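Local atomic coordinates of Thiol:disulfide interchange protein DsbA (Neisseria meningitidis MC58, PDB entry 3DVX), a protein that probably acts in the periplasm as a DsbA-type thiol-disulfide oxidoreductase of the thioredoxin family, making or exchanging disulfide bonds in other proteins through a CxxC pair. Residues Leu13-Pro18 with Glu145-Asp150; Leu72-Ala77 with Pro131-Ala136; Ser82-Gln87 with Lys117-Lys122. All coordinates share one frame; numbering follows the deposited sequence.

Contact 1 of 3, residues Leu13-Pro18 with Glu145-Asp150; sequences LDKPIP and EQYRID
Tyr147, near the C-terminal end of helix 131-147, lays its ring into the curve of the segment Leu13-Pro18, and nearly everything in this contact is organised round that ring. The apolar part is a CH-pi contact: Ile17 CG1 sits 3.8 Å from the centroid of the Tyr147 ring, only 15° off the ring normal, while CG2 of the same residue reaches along the rim to CE2. Ile17 holds CG1 anti to its carbonyl carbon (chi1 -47°), which sets both branches along the aromatic surface. At the hydroxyl end, Pro18 CD packs 3.7 Å from Tyr147 CZ.

The aliphatic chain of Lys15 runs across Tyr147 at about a right angle. Its CG lies 3.5 Å from Tyr147 CE1, and its ammonium ends on the ring side opposite Ile17, with NZ 5.0 Å from the Tyr147 centroid. That is a long cation-pi geometry, at most weakly attractive. The same chain passes the helix backbone, where Lys15 CE is 3.2 Å from Gln146 O.

Polar backbone meets the ring as well: Lys15 O lies at the ring edge, near its plane, 3.3 Å from Tyr147 CE1. Nearby, Asp14 OD1 accepts from Lys15 N over 2.6 Å with its anti lone pair, a local bond between adjacent residues.

Ile17 also packs on Leu28 and Ile156 of the central sheet, and Arg148, with positive phi, forms the Schellman motif after the last helical turn. The chain then heads for strand 154-157, before which thioredoxin folds characteristically carry a cis-proline. With Ile17 over one face and the end of the Lys15 chain on the other side, the ring is held largely by packing and weak contacts.

Contact 2 of 3, residues Leu72-Ala77 with Pro131-Ala136; sequences LARMAA and PEAAAA
Ala133 faces helix 70-81 squarely. Its carbonyl oxygen lies 3.6 Å from Ala77 CB, and its own methyl packs more loosely against that same CB. On the other flank, Ala133 CB comes within 4.0 Å of Arg74 NE. Here the backbones are nearest, the CA atoms of Ala77 and Ala133 being 5.2 Å apart.

At Ala134 the partner is the flat end of Arg74. The methyl stands over one face of the guanidinium, with Ala134 CB 3.6 Å from Arg74 CZ and displaced toward the rim of the group. Arg74 gets there by leaving its helix with CG anti to the backbone N (chi1 169°) and staying extended to NE; the NE hydrogen is then spent on the carbonyl of Tyr128, in helix 121-129, so the arginine bridges three helices of the helical domain that DsbA proteins insert into the thioredoxin fold. The short segments of the two helices pass at 8.0 Å, with 126° between their N-to-C directions, an approach that small alanine side chains make possible.

One turn beyond Glu132, Ala136 brings CB to 3.7 Å from Ala77 CB, methyl against methyl. Further along helix 131-147, the Ala77 methyl also touches Met140, while Arg74 reaches Ala137.

Contact 3 of 3, residues Ser82-Gln87 with Lys117-Lys122; sequences SGLKYQ and KGFDGK
Phe119 meets Gln87 and Leu84 at two different points, its CB and its ring, and these three residues bury most of the surface. Its CB packs 3.6 Å from Gln87 CB, close to where the two backbones come nearest, with 6.0 Å between the CA atoms of Gln87 and Phe119. CG of Phe119 is wedged between the backbone N and the carbonyl carbon (chi1 57°), a torsion that turns the ring inward from the loop toward the helices.

Gln87 contributes the stem of its side chain. CB and CG lie against Phe119 CB, and the chain then bends at chi2, leaving the amide plane turned 77° from the ring. This is contact through methylenes, with the polar end playing no part in gripping Phe119.

Leu84, in the N-cap position of helix 85-98, offers a single branch to both neighbours: its CD1 is 3.9 Å from Phe119 CD2 and 3.5 Å from Asp120 O. Asp120 holds the N-cap position of helix 121-129, where its OD2 accepts a weak capping bond from Lys122 N. Two helix starts are therefore set side by side, a leucine at one and a phenylalanine just before the other joining them.

Beyond the contact, the Phe119 ring continues inward to Ala88 and Ala91 of helix 85-98, Trp112 of helix 106-115 and Leu124 of helix 121-129, plugging the junction of these three helices near the surface of the helical domain.

The three contacts are nested: contact 3 lies inside the loop closed by contact 2, which lies inside the loop closed by contact 1. Helix 131-147 is shared by contacts 1 and 2, whose centres are 20 Å apart, and carries the chain from the helical insertion back to the thioredoxin part. Contact 1 ties its far end to the loop between strands 10-12 and 25-31, beside the mixed sheet. Contact 2 packs helix 70-81 against the start of helix 131-147, and contact 3, its centre 15 Å away, sets the starts of helices 85-98 and 121-129 together. Contacts 1 and 3 lie on opposite sides of the chain's centre, so the series spans the two-part DsbA architecture.

Contact 1 of 3, residues Leu13-Pro18 with Glu145-Asp150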
ATOM      1  N   LEU A  13      10.988   5.031 -13.203  1.00 45.22           N
ATOM      2  CA  LEU A  13      10.436   3.830 -13.772  1.00 45.79           C
ATOM      3  C   LEU A  13      10.560   3.918 -15.263  1.00 46.18           C
ATOM      4  O   LEU A  13      10.481   4.996 -15.852  1.00 45.93           O
ATOM      5  CB  LEU A  13       8.975   3.628 -13.420  1.00 46.03           C
ATOM      6  CG  LEU A  13       8.705   3.282 -11.970  1.00 46.21           C
ATOM      7  CD1 LEU A  13       8.261   4.546 -11.264  1.00 46.30           C
ATOM      8  CD2 LEU A  13       7.642   2.186 -11.880  1.00 46.32           C
ATOM      9  N   ASP A  14      10.814   2.753 -15.839  1.00 46.64           N
ATOM     10  CA  ASP A  14      10.567   2.462 -17.237  1.00 46.33           C
ATOM     11  C   ASP A  14       9.159   2.892 -17.646  1.00 45.57           C
ATOM     12  O   ASP A  14       8.985   3.746 -18.512  1.00 45.46           O
ATOM     13  CB  ASP A  14      10.700   0.948 -17.407  1.00 46.69           C
ATOM     14  CG  ASP A  14      10.323   0.181 -16.123  1.00 46.86           C
ATOM     15  OD1 ASP A  14       9.246   0.452 -15.536  1.00 46.77           O
ATOM     16  OD2 ASP A  14      11.112  -0.679 -15.684  1.00 47.10           O
ATOM     17  N   LYS A  15       8.166   2.301 -16.984  1.00 45.06           N
ATOM     18  CA  LYS A  15       6.763   2.337 -17.415  1.00 44.49           C
ATOM     19  C   LYS A  15       5.853   2.706 -16.239  1.00 43.72           C
ATOM     20  O   LYS A  15       5.404   1.828 -15.500  1.00 43.71           O
ATOM     21  CB  LYS A  15       6.394   0.970 -18.016  1.00 44.55           C
ATOM     22  CG  LYS A  15       4.957   0.486 -17.809  1.00 44.75           C
ATOM     23  CD  LYS A  15       4.574  -0.620 -18.811  1.00 44.69           C
ATOM     24  CE  LYS A  15       3.723  -1.714 -18.166  1.00 44.68           C
ATOM     25  NZ  LYS A  15       2.717  -2.300 -19.098  1.00 44.81           N
ATOM     26  N   PRO A  16       5.612   4.019 -16.047  1.00 42.98           N
ATOM     27  CA  PRO A  16       4.894   4.618 -14.922  1.00 42.74           C
ATOM     28  C   PRO A  16       3.575   3.954 -14.578  1.00 42.46           C
ATOM     29  O   PRO A  16       2.905   3.428 -15.462  1.00 42.97           O
ATOM     30  CB  PRO A  16       4.642   6.047 -15.404  1.00 42.66           C
ATOM     31  CG  PRO A  16       5.790   6.345 -16.259  1.00 42.65           C
ATOM     32  CD  PRO A  16       6.104   5.058 -16.970  1.00 42.99           C
ATOM     33  N   ILE A  17       3.206   3.981 -13.301  1.00 41.80           N
ATOM     34  CA  ILE A  17       1.917   3.444 -12.894  1.00 41.60           C
ATOM     35  C   ILE A  17       0.935   4.599 -12.768  1.00 41.18           C
ATOM     36  O   ILE A  17       1.162   5.526 -12.002  1.00 41.68           O
ATOM     37  CB  ILE A  17       1.976   2.656 -11.571  1.00 41.43           C
ATOM     38  CG1 ILE A  17       3.152   1.674 -11.571  1.00 41.49           C
ATOM     39  CG2 ILE A  17       0.680   1.890 -11.363  1.00 41.05           C
ATOM     40  CD1 ILE A  17       4.486   2.321 -11.278  1.00 41.72           C
ATOM     41  N   PRO A  18      -0.150   4.564 -13.550  1.00 40.66           N
ATOM     42  CA  PRO A  18      -1.114   5.658 -13.491  1.00 39.97           C
ATOM     43  C   PRO A  18      -1.669   5.853 -12.090  1.00 39.28           C
ATOM     44  O   PRO A  18      -2.119   4.896 -11.464  1.00 39.43           O
ATOM     45  CB  PRO A  18      -2.234   5.227 -14.457  1.00 40.16           C
ATOM     46  CG  PRO A  18      -1.803   3.965 -15.108  1.00 40.35           C
ATOM     47  CD  PRO A  18      -0.504   3.513 -14.524  1.00 40.52           C
ATOM     48  N   GLU A 145       1.297  -7.971 -12.182  1.00 39.13           N
ATOM     49  CA  GLU A 145       1.841  -8.557 -13.391  1.00 39.09           C
ATOM     50  C   GLU A 145       2.213  -7.486 -14.382  1.00 38.85           C
ATOM     51  O   GLU A 145       3.280  -7.519 -14.978  1.00 38.61           O
ATOM     52  CB  GLU A 145       0.820  -9.512 -13.994  1.00 39.21           C
ATOM     53  CG  GLU A 145       0.725 -10.798 -13.205  1.00 39.71           C
ATOM     54  CD  GLU A 145      -0.624 -11.454 -13.305  1.00 40.22           C
ATOM     55  OE1 GLU A 145      -1.439 -11.003 -14.143  1.00 40.64           O
ATOM     56  OE2 GLU A 145      -0.868 -12.417 -12.539  1.00 40.41           O
ATOM     57  N   GLN A 146       1.326  -6.521 -14.530  1.00 38.94           N
ATOM     58  CA  GLN A 146       1.475  -5.497 -15.529  1.00 39.27           C
ATOM     59  C   GLN A 146       2.742  -4.675 -15.309  1.00 39.14           C
ATOM     60  O   GLN A 146       3.409  -4.277 -16.263  1.00 38.98           O
ATOM     61  CB  GLN A 146       0.251  -4.590 -15.493  1.00 39.90           C
ATOM     62  CG  GLN A 146      -0.067  -3.920 -16.802  1.00 40.62           C
ATOM     63  CD  GLN A 146      -1.157  -2.887 -16.645  1.00 41.30           C
ATOM     64  OE1 GLN A 146      -2.300  -3.105 -17.039  1.00 41.63           O
ATOM     65  NE2 GLN A 146      -0.812  -1.757 -16.039  1.00 41.79           N
ATOM     66  N   TYR A 147       3.073  -4.417 -14.052  1.00 38.94           N
ATOM     67  CA  TYR A 147       4.180  -3.530 -13.748  1.00 39.06           C
ATOM     68  C   TYR A 147       5.350  -4.250 -13.094  1.00 38.77           C
ATOM     69  O   TYR A 147       6.299  -3.612 -12.620  1.00 38.61           O
ATOM     70  CB  TYR A 147       3.693  -2.376 -12.882  1.00 39.49           C
ATOM     71  CG  TYR A 147       2.811  -1.455 -13.650  1.00 39.46           C
ATOM     72  CD1 TYR A 147       3.351  -0.562 -14.561  1.00 39.86           C
ATOM     73  CD2 TYR A 147       1.437  -1.494 -13.500  1.00 39.60           C
ATOM     74  CE1 TYR A 147       2.548   0.285 -15.291  1.00 39.72           C
ATOM     75  CE2 TYR A 147       0.625  -0.657 -14.223  1.00 39.52           C
ATOM     76  CZ  TYR A 147       1.187   0.229 -15.119  1.00 39.65           C
ATOM     77  OH  TYR A 147       0.393   1.071 -15.847  1.00 39.76           O
ATOM     78  N   ARG A 148       5.278  -5.576 -13.089  1.00 38.44           N
ATOM     79  CA  ARG A 148       6.407  -6.414 -12.704  1.00 38.76           C
ATOM     80  C   ARG A 148       6.819  -6.188 -11.260  1.00 38.95           C
ATOM     81  O   ARG A 148       7.983  -5.897 -10.967  1.00 39.11           O
ATOM     82  CB  ARG A 148       7.584  -6.164 -13.627  1.00 38.88           C
ATOM     83  N   ILE A 149       5.864  -6.325 -10.351  1.00 38.66           N
ATOM     84  CA  ILE A 149       6.172  -6.136  -8.955  1.00 38.57           C
ATOM     85  C   ILE A 149       6.647  -7.484  -8.398  1.00 38.78           C
ATOM     86  O   ILE A 149       5.859  -8.407  -8.195  1.00 38.78           O
ATOM     87  CB  ILE A 149       4.972  -5.537  -8.176  1.00 38.04           C
ATOM     88  CG1 ILE A 149       4.367  -4.351  -8.944  1.00 37.54           C
ATOM     89  CG2 ILE A 149       5.420  -5.066  -6.802  1.00 37.84           C
ATOM     90  CD1 ILE A 149       5.366  -3.266  -9.303  1.00 36.94           C
ATOM     91  N   ASP A 150       7.956  -7.582  -8.180  1.00 38.65           N
ATOM     92  CA  ASP A 150       8.586  -8.825  -7.750  1.00 38.48           C
ATOM     93  C   ASP A 150       9.231  -8.704  -6.368  1.00 37.70           C
ATOM     94  O   ASP A 150      10.009  -9.566  -5.966  1.00 38.48           O
ATOM     95  CB  ASP A 150       9.630  -9.270  -8.777  1.00 38.99           C
ATOM     96  CG  ASP A 150      10.548  -8.127  -9.221  1.00 39.68           C
ATOM     97  OD1 ASP A 150      10.604  -7.090  -8.517  1.00 40.42           O
ATOM     98  OD2 ASP A 150      11.213  -8.263 -10.276  1.00 39.51           O
TER

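Contact 2 of 3, residues Leu72-Ala77 with Pro131-Ala136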
ATOM      1  N   LEU A  72      -6.077 -12.542   0.145  1.00 34.66           N
ATOM      2  CA  LEU A  72      -5.341 -11.539   0.895  1.00 34.00           C
ATOM      3  C   LEU A  72      -5.462 -10.202   0.165  1.00 34.36           C
ATOM      4  O   LEU A  72      -5.635  -9.150   0.790  1.00 34.52           O
ATOM      5  CB  LEU A  72      -3.865 -11.925   1.044  1.00 33.26           C
ATOM      6  CG  LEU A  72      -3.465 -13.077   1.979  1.00 32.51           C
ATOM      7  CD1 LEU A  72      -1.959 -13.112   2.110  1.00 32.28           C
ATOM      8  CD2 LEU A  72      -4.088 -12.968   3.340  1.00 31.64           C
ATOM      9  N   ALA A  73      -5.374 -10.248  -1.162  1.00 34.24           N
ATOM     10  CA  ALA A  73      -5.527  -9.051  -1.988  1.00 34.31           C
ATOM     11  C   ALA A  73      -6.921  -8.460  -1.844  1.00 34.23           C
ATOM     12  O   ALA A  73      -7.129  -7.266  -2.052  1.00 33.50           O
ATOM     13  CB  ALA A  73      -5.264  -9.383  -3.441  1.00 34.25           C
ATOM     14  N   ARG A  74      -7.870  -9.323  -1.506  1.00 34.49           N
ATOM     15  CA  ARG A  74      -9.263  -8.943  -1.355  1.00 34.93           C
ATOM     16  C   ARG A  74      -9.522  -8.383   0.040  1.00 34.77           C
ATOM     17  O   ARG A  74     -10.351  -7.482   0.218  1.00 35.25           O
ATOM     18  CB  ARG A  74     -10.155 -10.157  -1.602  1.00 35.50           C
ATOM     19  CG  ARG A  74     -11.595  -9.942  -1.221  1.00 36.34           C
ATOM     20  CD  ARG A  74     -12.514 -11.010  -1.801  1.00 36.94           C
ATOM     21  NE  ARG A  74     -13.870 -10.495  -2.001  1.00 37.30           N
ATOM     22  CZ  ARG A  74     -14.795 -11.084  -2.754  1.00 37.63           C
ATOM     23  NH1 ARG A  74     -14.517 -12.216  -3.395  1.00 37.83           N
ATOM     24  NH2 ARG A  74     -15.998 -10.531  -2.873  1.00 37.39           N
HETATM   25  N   MSE A  75      -8.827  -8.938   1.029  1.00 33.82           N
HETATM   26  CA  MSE A  75      -8.918  -8.446   2.384  1.00 32.52           C
HETATM   27  C   MSE A  75      -8.377  -7.031   2.426  1.00 31.38           C
HETATM   28  O   MSE A  75      -8.882  -6.202   3.168  1.00 31.82           O
HETATM   29  CB  MSE A  75      -8.122  -9.336   3.330  1.00 33.04           C
HETATM   30  CG  MSE A  75      -7.857  -8.723   4.689  1.00 33.27           C
HETATM   31 SE   MSE A  75      -9.490  -8.195   5.610  1.00 34.65          SE
HETATM   32  CE  MSE A  75     -10.139  -9.980   6.131  1.00 31.91           C
ATOM     33  N   ALA A  76      -7.346  -6.757   1.630  1.00 29.68           N
ATOM     34  CA  ALA A  76      -6.749  -5.421   1.591  1.00 28.46           C
ATOM     35  C   ALA A  76      -7.723  -4.448   0.962  1.00 27.23           C
ATOM     36  O   ALA A  76      -7.799  -3.286   1.357  1.00 26.79           O
ATOM     37  CB  ALA A  76      -5.434  -5.433   0.815  1.00 28.03           C
ATOM     38  N   ALA A  77      -8.462  -4.946  -0.022  1.00 26.53           N
ATOM     39  CA  ALA A  77      -9.522  -4.192  -0.678  1.00 25.74           C
ATOM     40  C   ALA A  77     -10.602  -3.838   0.341  1.00 25.00           C
ATOM     41  O   ALA A  77     -11.059  -2.698   0.400  1.00 24.86           O
ATOM     42  CB  ALA A  77     -10.112  -5.003  -1.826  1.00 24.99           C
ATOM     43  N   PRO A 131     -19.117  -6.684  -3.931  1.00 34.09           N
ATOM     44  CA  PRO A 131     -18.513  -7.023  -5.216  1.00 33.61           C
ATOM     45  C   PRO A 131     -17.387  -6.065  -5.609  1.00 33.14           C
ATOM     46  O   PRO A 131     -16.534  -6.415  -6.422  1.00 33.33           O
ATOM     47  CB  PRO A 131     -19.684  -6.915  -6.202  1.00 33.60           C
ATOM     48  CG  PRO A 131     -20.706  -6.103  -5.517  1.00 33.79           C
ATOM     49  CD  PRO A 131     -20.558  -6.418  -4.064  1.00 34.07           C
ATOM     50  N   GLU A 132     -17.381  -4.867  -5.039  1.00 32.66           N
ATOM     51  CA  GLU A 132     -16.325  -3.902  -5.330  1.00 32.31           C
ATOM     52  C   GLU A 132     -14.975  -4.464  -4.871  1.00 31.84           C
ATOM     53  O   GLU A 132     -13.952  -4.238  -5.517  1.00 30.82           O
ATOM     54  CB  GLU A 132     -16.614  -2.545  -4.666  1.00 32.10           C
ATOM     55  CG  GLU A 132     -17.874  -1.821  -5.173  1.00 31.74           C
ATOM     56  CD  GLU A 132     -19.164  -2.466  -4.694  1.00 31.66           C
ATOM     57  OE1 GLU A 132     -20.246  -1.863  -4.841  1.00 31.98           O
ATOM     58  OE2 GLU A 132     -19.106  -3.588  -4.165  1.00 31.50           O
ATOM     59  N   ALA A 133     -14.997  -5.223  -3.774  1.00 31.78           N
ATOM     60  CA  ALA A 133     -13.788  -5.828  -3.204  1.00 31.73           C
ATOM     61  C   ALA A 133     -13.132  -6.861  -4.123  1.00 31.55           C
ATOM     62  O   ALA A 133     -11.909  -6.895  -4.264  1.00 31.18           O
ATOM     63  CB  ALA A 133     -14.108  -6.465  -1.848  1.00 31.67           C
ATOM     64  N   ALA A 134     -13.940  -7.714  -4.735  1.00 31.78           N
ATOM     65  CA  ALA A 134     -13.411  -8.708  -5.664  1.00 31.95           C
ATOM     66  C   ALA A 134     -12.802  -8.010  -6.879  1.00 31.73           C
ATOM     67  O   ALA A 134     -11.724  -8.374  -7.342  1.00 31.76           O
ATOM     68  CB  ALA A 134     -14.506  -9.675  -6.087  1.00 32.01           C
ATOM     69  N   ALA A 135     -13.492  -6.992  -7.379  1.00 31.62           N
ATOM     70  CA  ALA A 135     -12.991  -6.216  -8.506  1.00 31.78           C
ATOM     71  C   ALA A 135     -11.614  -5.615  -8.202  1.00 32.02           C
ATOM     72  O   ALA A 135     -10.733  -5.586  -9.068  1.00 31.99           O
ATOM     73  CB  ALA A 135     -13.981  -5.116  -8.867  1.00 31.27           C
ATOM     74  N   ALA A 136     -11.434  -5.128  -6.977  1.00 31.91           N
ATOM     75  CA  ALA A 136     -10.185  -4.489  -6.602  1.00 31.66           C
ATOM     76  C   ALA A 136      -9.107  -5.543  -6.460  1.00 31.71           C
ATOM     77  O   ALA A 136      -7.942  -5.288  -6.769  1.00 31.18           O
ATOM     78  CB  ALA A 136     -10.342  -3.710  -5.320  1.00 31.57           C
TER

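Contact 3 of 3, residues Ser82-Gln87 with Lys117-Lys122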
ATOM      1  N   SER A  82     -13.313   0.055   3.103  1.00 28.63           N
ATOM      2  CA  SER A  82     -14.074   0.305   4.336  1.00 28.42           C
ATOM      3  C   SER A  82     -13.620   1.545   5.072  1.00 27.94           C
ATOM      4  O   SER A  82     -14.239   1.924   6.056  1.00 28.51           O
ATOM      5  CB  SER A  82     -13.946  -0.873   5.304  1.00 28.61           C
ATOM      6  OG  SER A  82     -12.671  -0.874   5.933  1.00 28.56           O
ATOM      7  N   GLY A  83     -12.534   2.158   4.618  1.00 27.49           N
ATOM      8  CA  GLY A  83     -11.941   3.294   5.319  1.00 27.16           C
ATOM      9  C   GLY A  83     -11.235   2.909   6.611  1.00 26.99           C
ATOM     10  O   GLY A  83     -11.027   3.745   7.474  1.00 26.96           O
ATOM     11  N   LEU A  84     -10.844   1.649   6.743  1.00 26.79           N
ATOM     12  CA  LEU A  84     -10.286   1.168   7.995  1.00 26.88           C
ATOM     13  C   LEU A  84      -8.785   0.915   7.950  1.00 26.76           C
ATOM     14  O   LEU A  84      -8.256   0.153   8.756  1.00 26.77           O
ATOM     15  CB  LEU A  84     -11.009  -0.113   8.427  1.00 26.79           C
ATOM     16  CG  LEU A  84     -12.408   0.126   8.994  1.00 26.36           C
ATOM     17  CD1 LEU A  84     -12.948  -1.140   9.592  1.00 26.37           C
ATOM     18  CD2 LEU A  84     -12.346   1.204  10.032  1.00 26.13           C
ATOM     19  N   LYS A  85      -8.079   1.549   7.032  1.00 26.77           N
ATOM     20  CA  LYS A  85      -6.662   1.283   6.950  1.00 27.11           C
ATOM     21  C   LYS A  85      -5.996   1.548   8.313  1.00 27.20           C
ATOM     22  O   LYS A  85      -5.375   0.654   8.903  1.00 26.01           O
ATOM     23  CB  LYS A  85      -6.013   2.100   5.835  1.00 27.46           C
ATOM     24  CG  LYS A  85      -4.821   1.393   5.208  1.00 28.03           C
ATOM     25  CD  LYS A  85      -4.396   2.038   3.899  1.00 28.55           C
ATOM     26  CE  LYS A  85      -5.210   1.527   2.718  1.00 28.57           C
ATOM     27  NZ  LYS A  85      -4.620   2.025   1.432  1.00 29.05           N
ATOM     28  N   TYR A  86      -6.159   2.766   8.825  1.00 27.68           N
ATOM     29  CA  TYR A  86      -5.529   3.158  10.087  1.00 27.31           C
ATOM     30  C   TYR A  86      -5.941   2.297  11.287  1.00 27.48           C
ATOM     31  O   TYR A  86      -5.188   2.169  12.239  1.00 28.02           O
ATOM     32  CB  TYR A  86      -5.800   4.625  10.380  1.00 27.04           C
ATOM     33  CG  TYR A  86      -5.249   5.556   9.331  1.00 27.12           C
ATOM     34  CD1 TYR A  86      -3.965   5.404   8.839  1.00 27.29           C
ATOM     35  CD2 TYR A  86      -6.003   6.601   8.844  1.00 27.10           C
ATOM     36  CE1 TYR A  86      -3.461   6.261   7.886  1.00 27.02           C
ATOM     37  CE2 TYR A  86      -5.506   7.453   7.896  1.00 26.95           C
ATOM     38  CZ  TYR A  86      -4.241   7.278   7.420  1.00 26.97           C
ATOM     39  OH  TYR A  86      -3.760   8.144   6.473  1.00 27.31           O
ATOM     40  N   GLN A  87      -7.118   1.692  11.248  1.00 27.68           N
ATOM     41  CA  GLN A  87      -7.547   0.848  12.348  1.00 27.88           C
ATOM     42  C   GLN A  87      -7.033  -0.572  12.226  1.00 27.75           C
ATOM     43  O   GLN A  87      -6.518  -1.127  13.189  1.00 28.50           O
ATOM     44  CB  GLN A  87      -9.067   0.758  12.405  1.00 28.49           C
ATOM     45  CG  GLN A  87      -9.729   1.740  13.294  1.00 29.17           C
ATOM     46  CD  GLN A  87     -10.245   2.915  12.535  1.00 30.16           C
ATOM     47  OE1 GLN A  87      -9.482   3.645  11.899  1.00 31.46           O
ATOM     48  NE2 GLN A  87     -11.558   3.117  12.591  1.00 30.60           N
ATOM     49  N   LYS A 117     -11.995  -6.471  17.990  1.00 40.54           N
ATOM     50  CA  LYS A 117     -12.411  -5.654  19.118  1.00 40.13           C
ATOM     51  C   LYS A 117     -11.816  -4.254  19.058  1.00 39.64           C
ATOM     52  O   LYS A 117     -12.204  -3.396  19.835  1.00 40.18           O
ATOM     53  CB  LYS A 117     -12.005  -6.331  20.428  1.00 40.18           C
ATOM     54  CG  LYS A 117     -10.518  -6.709  20.511  1.00 40.65           C
ATOM     55  CD  LYS A 117     -10.131  -7.896  19.601  1.00 40.65           C
ATOM     56  CE  LYS A 117      -8.702  -8.383  19.840  1.00 40.57           C
ATOM     57  NZ  LYS A 117      -8.463  -8.860  21.234  1.00 40.79           N
ATOM     58  N   GLY A 118     -10.888  -4.022  18.132  1.00 39.07           N
ATOM     59  CA  GLY A 118     -10.233  -2.722  17.993  1.00 38.17           C
ATOM     60  C   GLY A 118     -10.719  -1.919  16.806  1.00 37.29           C
ATOM     61  O   GLY A 118     -10.238  -0.825  16.537  1.00 37.44           O
ATOM     62  N   PHE A 119     -11.681  -2.460  16.083  1.00 36.81           N
ATOM     63  CA  PHE A 119     -12.308  -1.723  15.003  1.00 36.67           C
ATOM     64  C   PHE A 119     -13.611  -2.423  14.647  1.00 36.22           C
ATOM     65  O   PHE A 119     -13.907  -3.490  15.169  1.00 35.27           O
ATOM     66  CB  PHE A 119     -11.371  -1.641  13.793  1.00 36.82           C
ATOM     67  CG  PHE A 119     -10.934  -2.984  13.273  1.00 36.80           C
ATOM     68  CD1 PHE A 119      -9.817  -3.612  13.793  1.00 36.81           C
ATOM     69  CD2 PHE A 119     -11.646  -3.616  12.270  1.00 36.72           C
ATOM     70  CE1 PHE A 119      -9.420  -4.851  13.319  1.00 36.97           C
ATOM     71  CE2 PHE A 119     -11.254  -4.849  11.796  1.00 36.73           C
ATOM     72  CZ  PHE A 119     -10.141  -5.469  12.323  1.00 36.82           C
ATOM     73  N   ASP A 120     -14.398  -1.814  13.769  1.00 36.80           N
ATOM     74  CA  ASP A 120     -15.659  -2.419  13.341  1.00 36.86           C
ATOM     75  C   ASP A 120     -15.393  -3.546  12.333  1.00 36.63           C
ATOM     76  O   ASP A 120     -15.294  -3.314  11.128  1.00 35.47           O
ATOM     77  CB  ASP A 120     -16.586  -1.349  12.757  1.00 36.77           C
ATOM     78  CG  ASP A 120     -18.039  -1.789  12.704  1.00 37.03           C
ATOM     79  OD1 ASP A 120     -18.893  -0.923  12.422  1.00 37.05           O
ATOM     80  OD2 ASP A 120     -18.338  -2.984  12.936  1.00 37.52           O
ATOM     81  N   GLY A 121     -15.268  -4.765  12.845  1.00 37.04           N
ATOM     82  CA  GLY A 121     -15.024  -5.933  12.010  1.00 37.40           C
ATOM     83  C   GLY A 121     -16.221  -6.273  11.148  1.00 37.92           C
ATOM     84  O   GLY A 121     -16.089  -6.953  10.136  1.00 37.78           O
ATOM     85  N   LYS A 122     -17.395  -5.803  11.566  1.00 38.83           N
ATOM     86  CA  LYS A 122     -18.634  -5.997  10.820  1.00 39.23           C
ATOM     87  C   LYS A 122     -18.550  -5.205   9.520  1.00 38.81           C
ATOM     88  O   LYS A 122     -18.668  -5.754   8.424  1.00 38.60           O
ATOM     89  CB  LYS A 122     -19.812  -5.504  11.649  1.00 40.11           C
ATOM     90  CG  LYS A 122     -21.134  -6.177  11.324  1.00 41.22           C
ATOM     91  CD  LYS A 122     -21.726  -6.936  12.527  1.00 41.86           C
ATOM     92  CE  LYS A 122     -23.216  -7.230  12.298  1.00 42.48           C
ATOM     93  NZ  LYS A 122     -23.917  -7.749  13.507  1.00 43.09           N
TER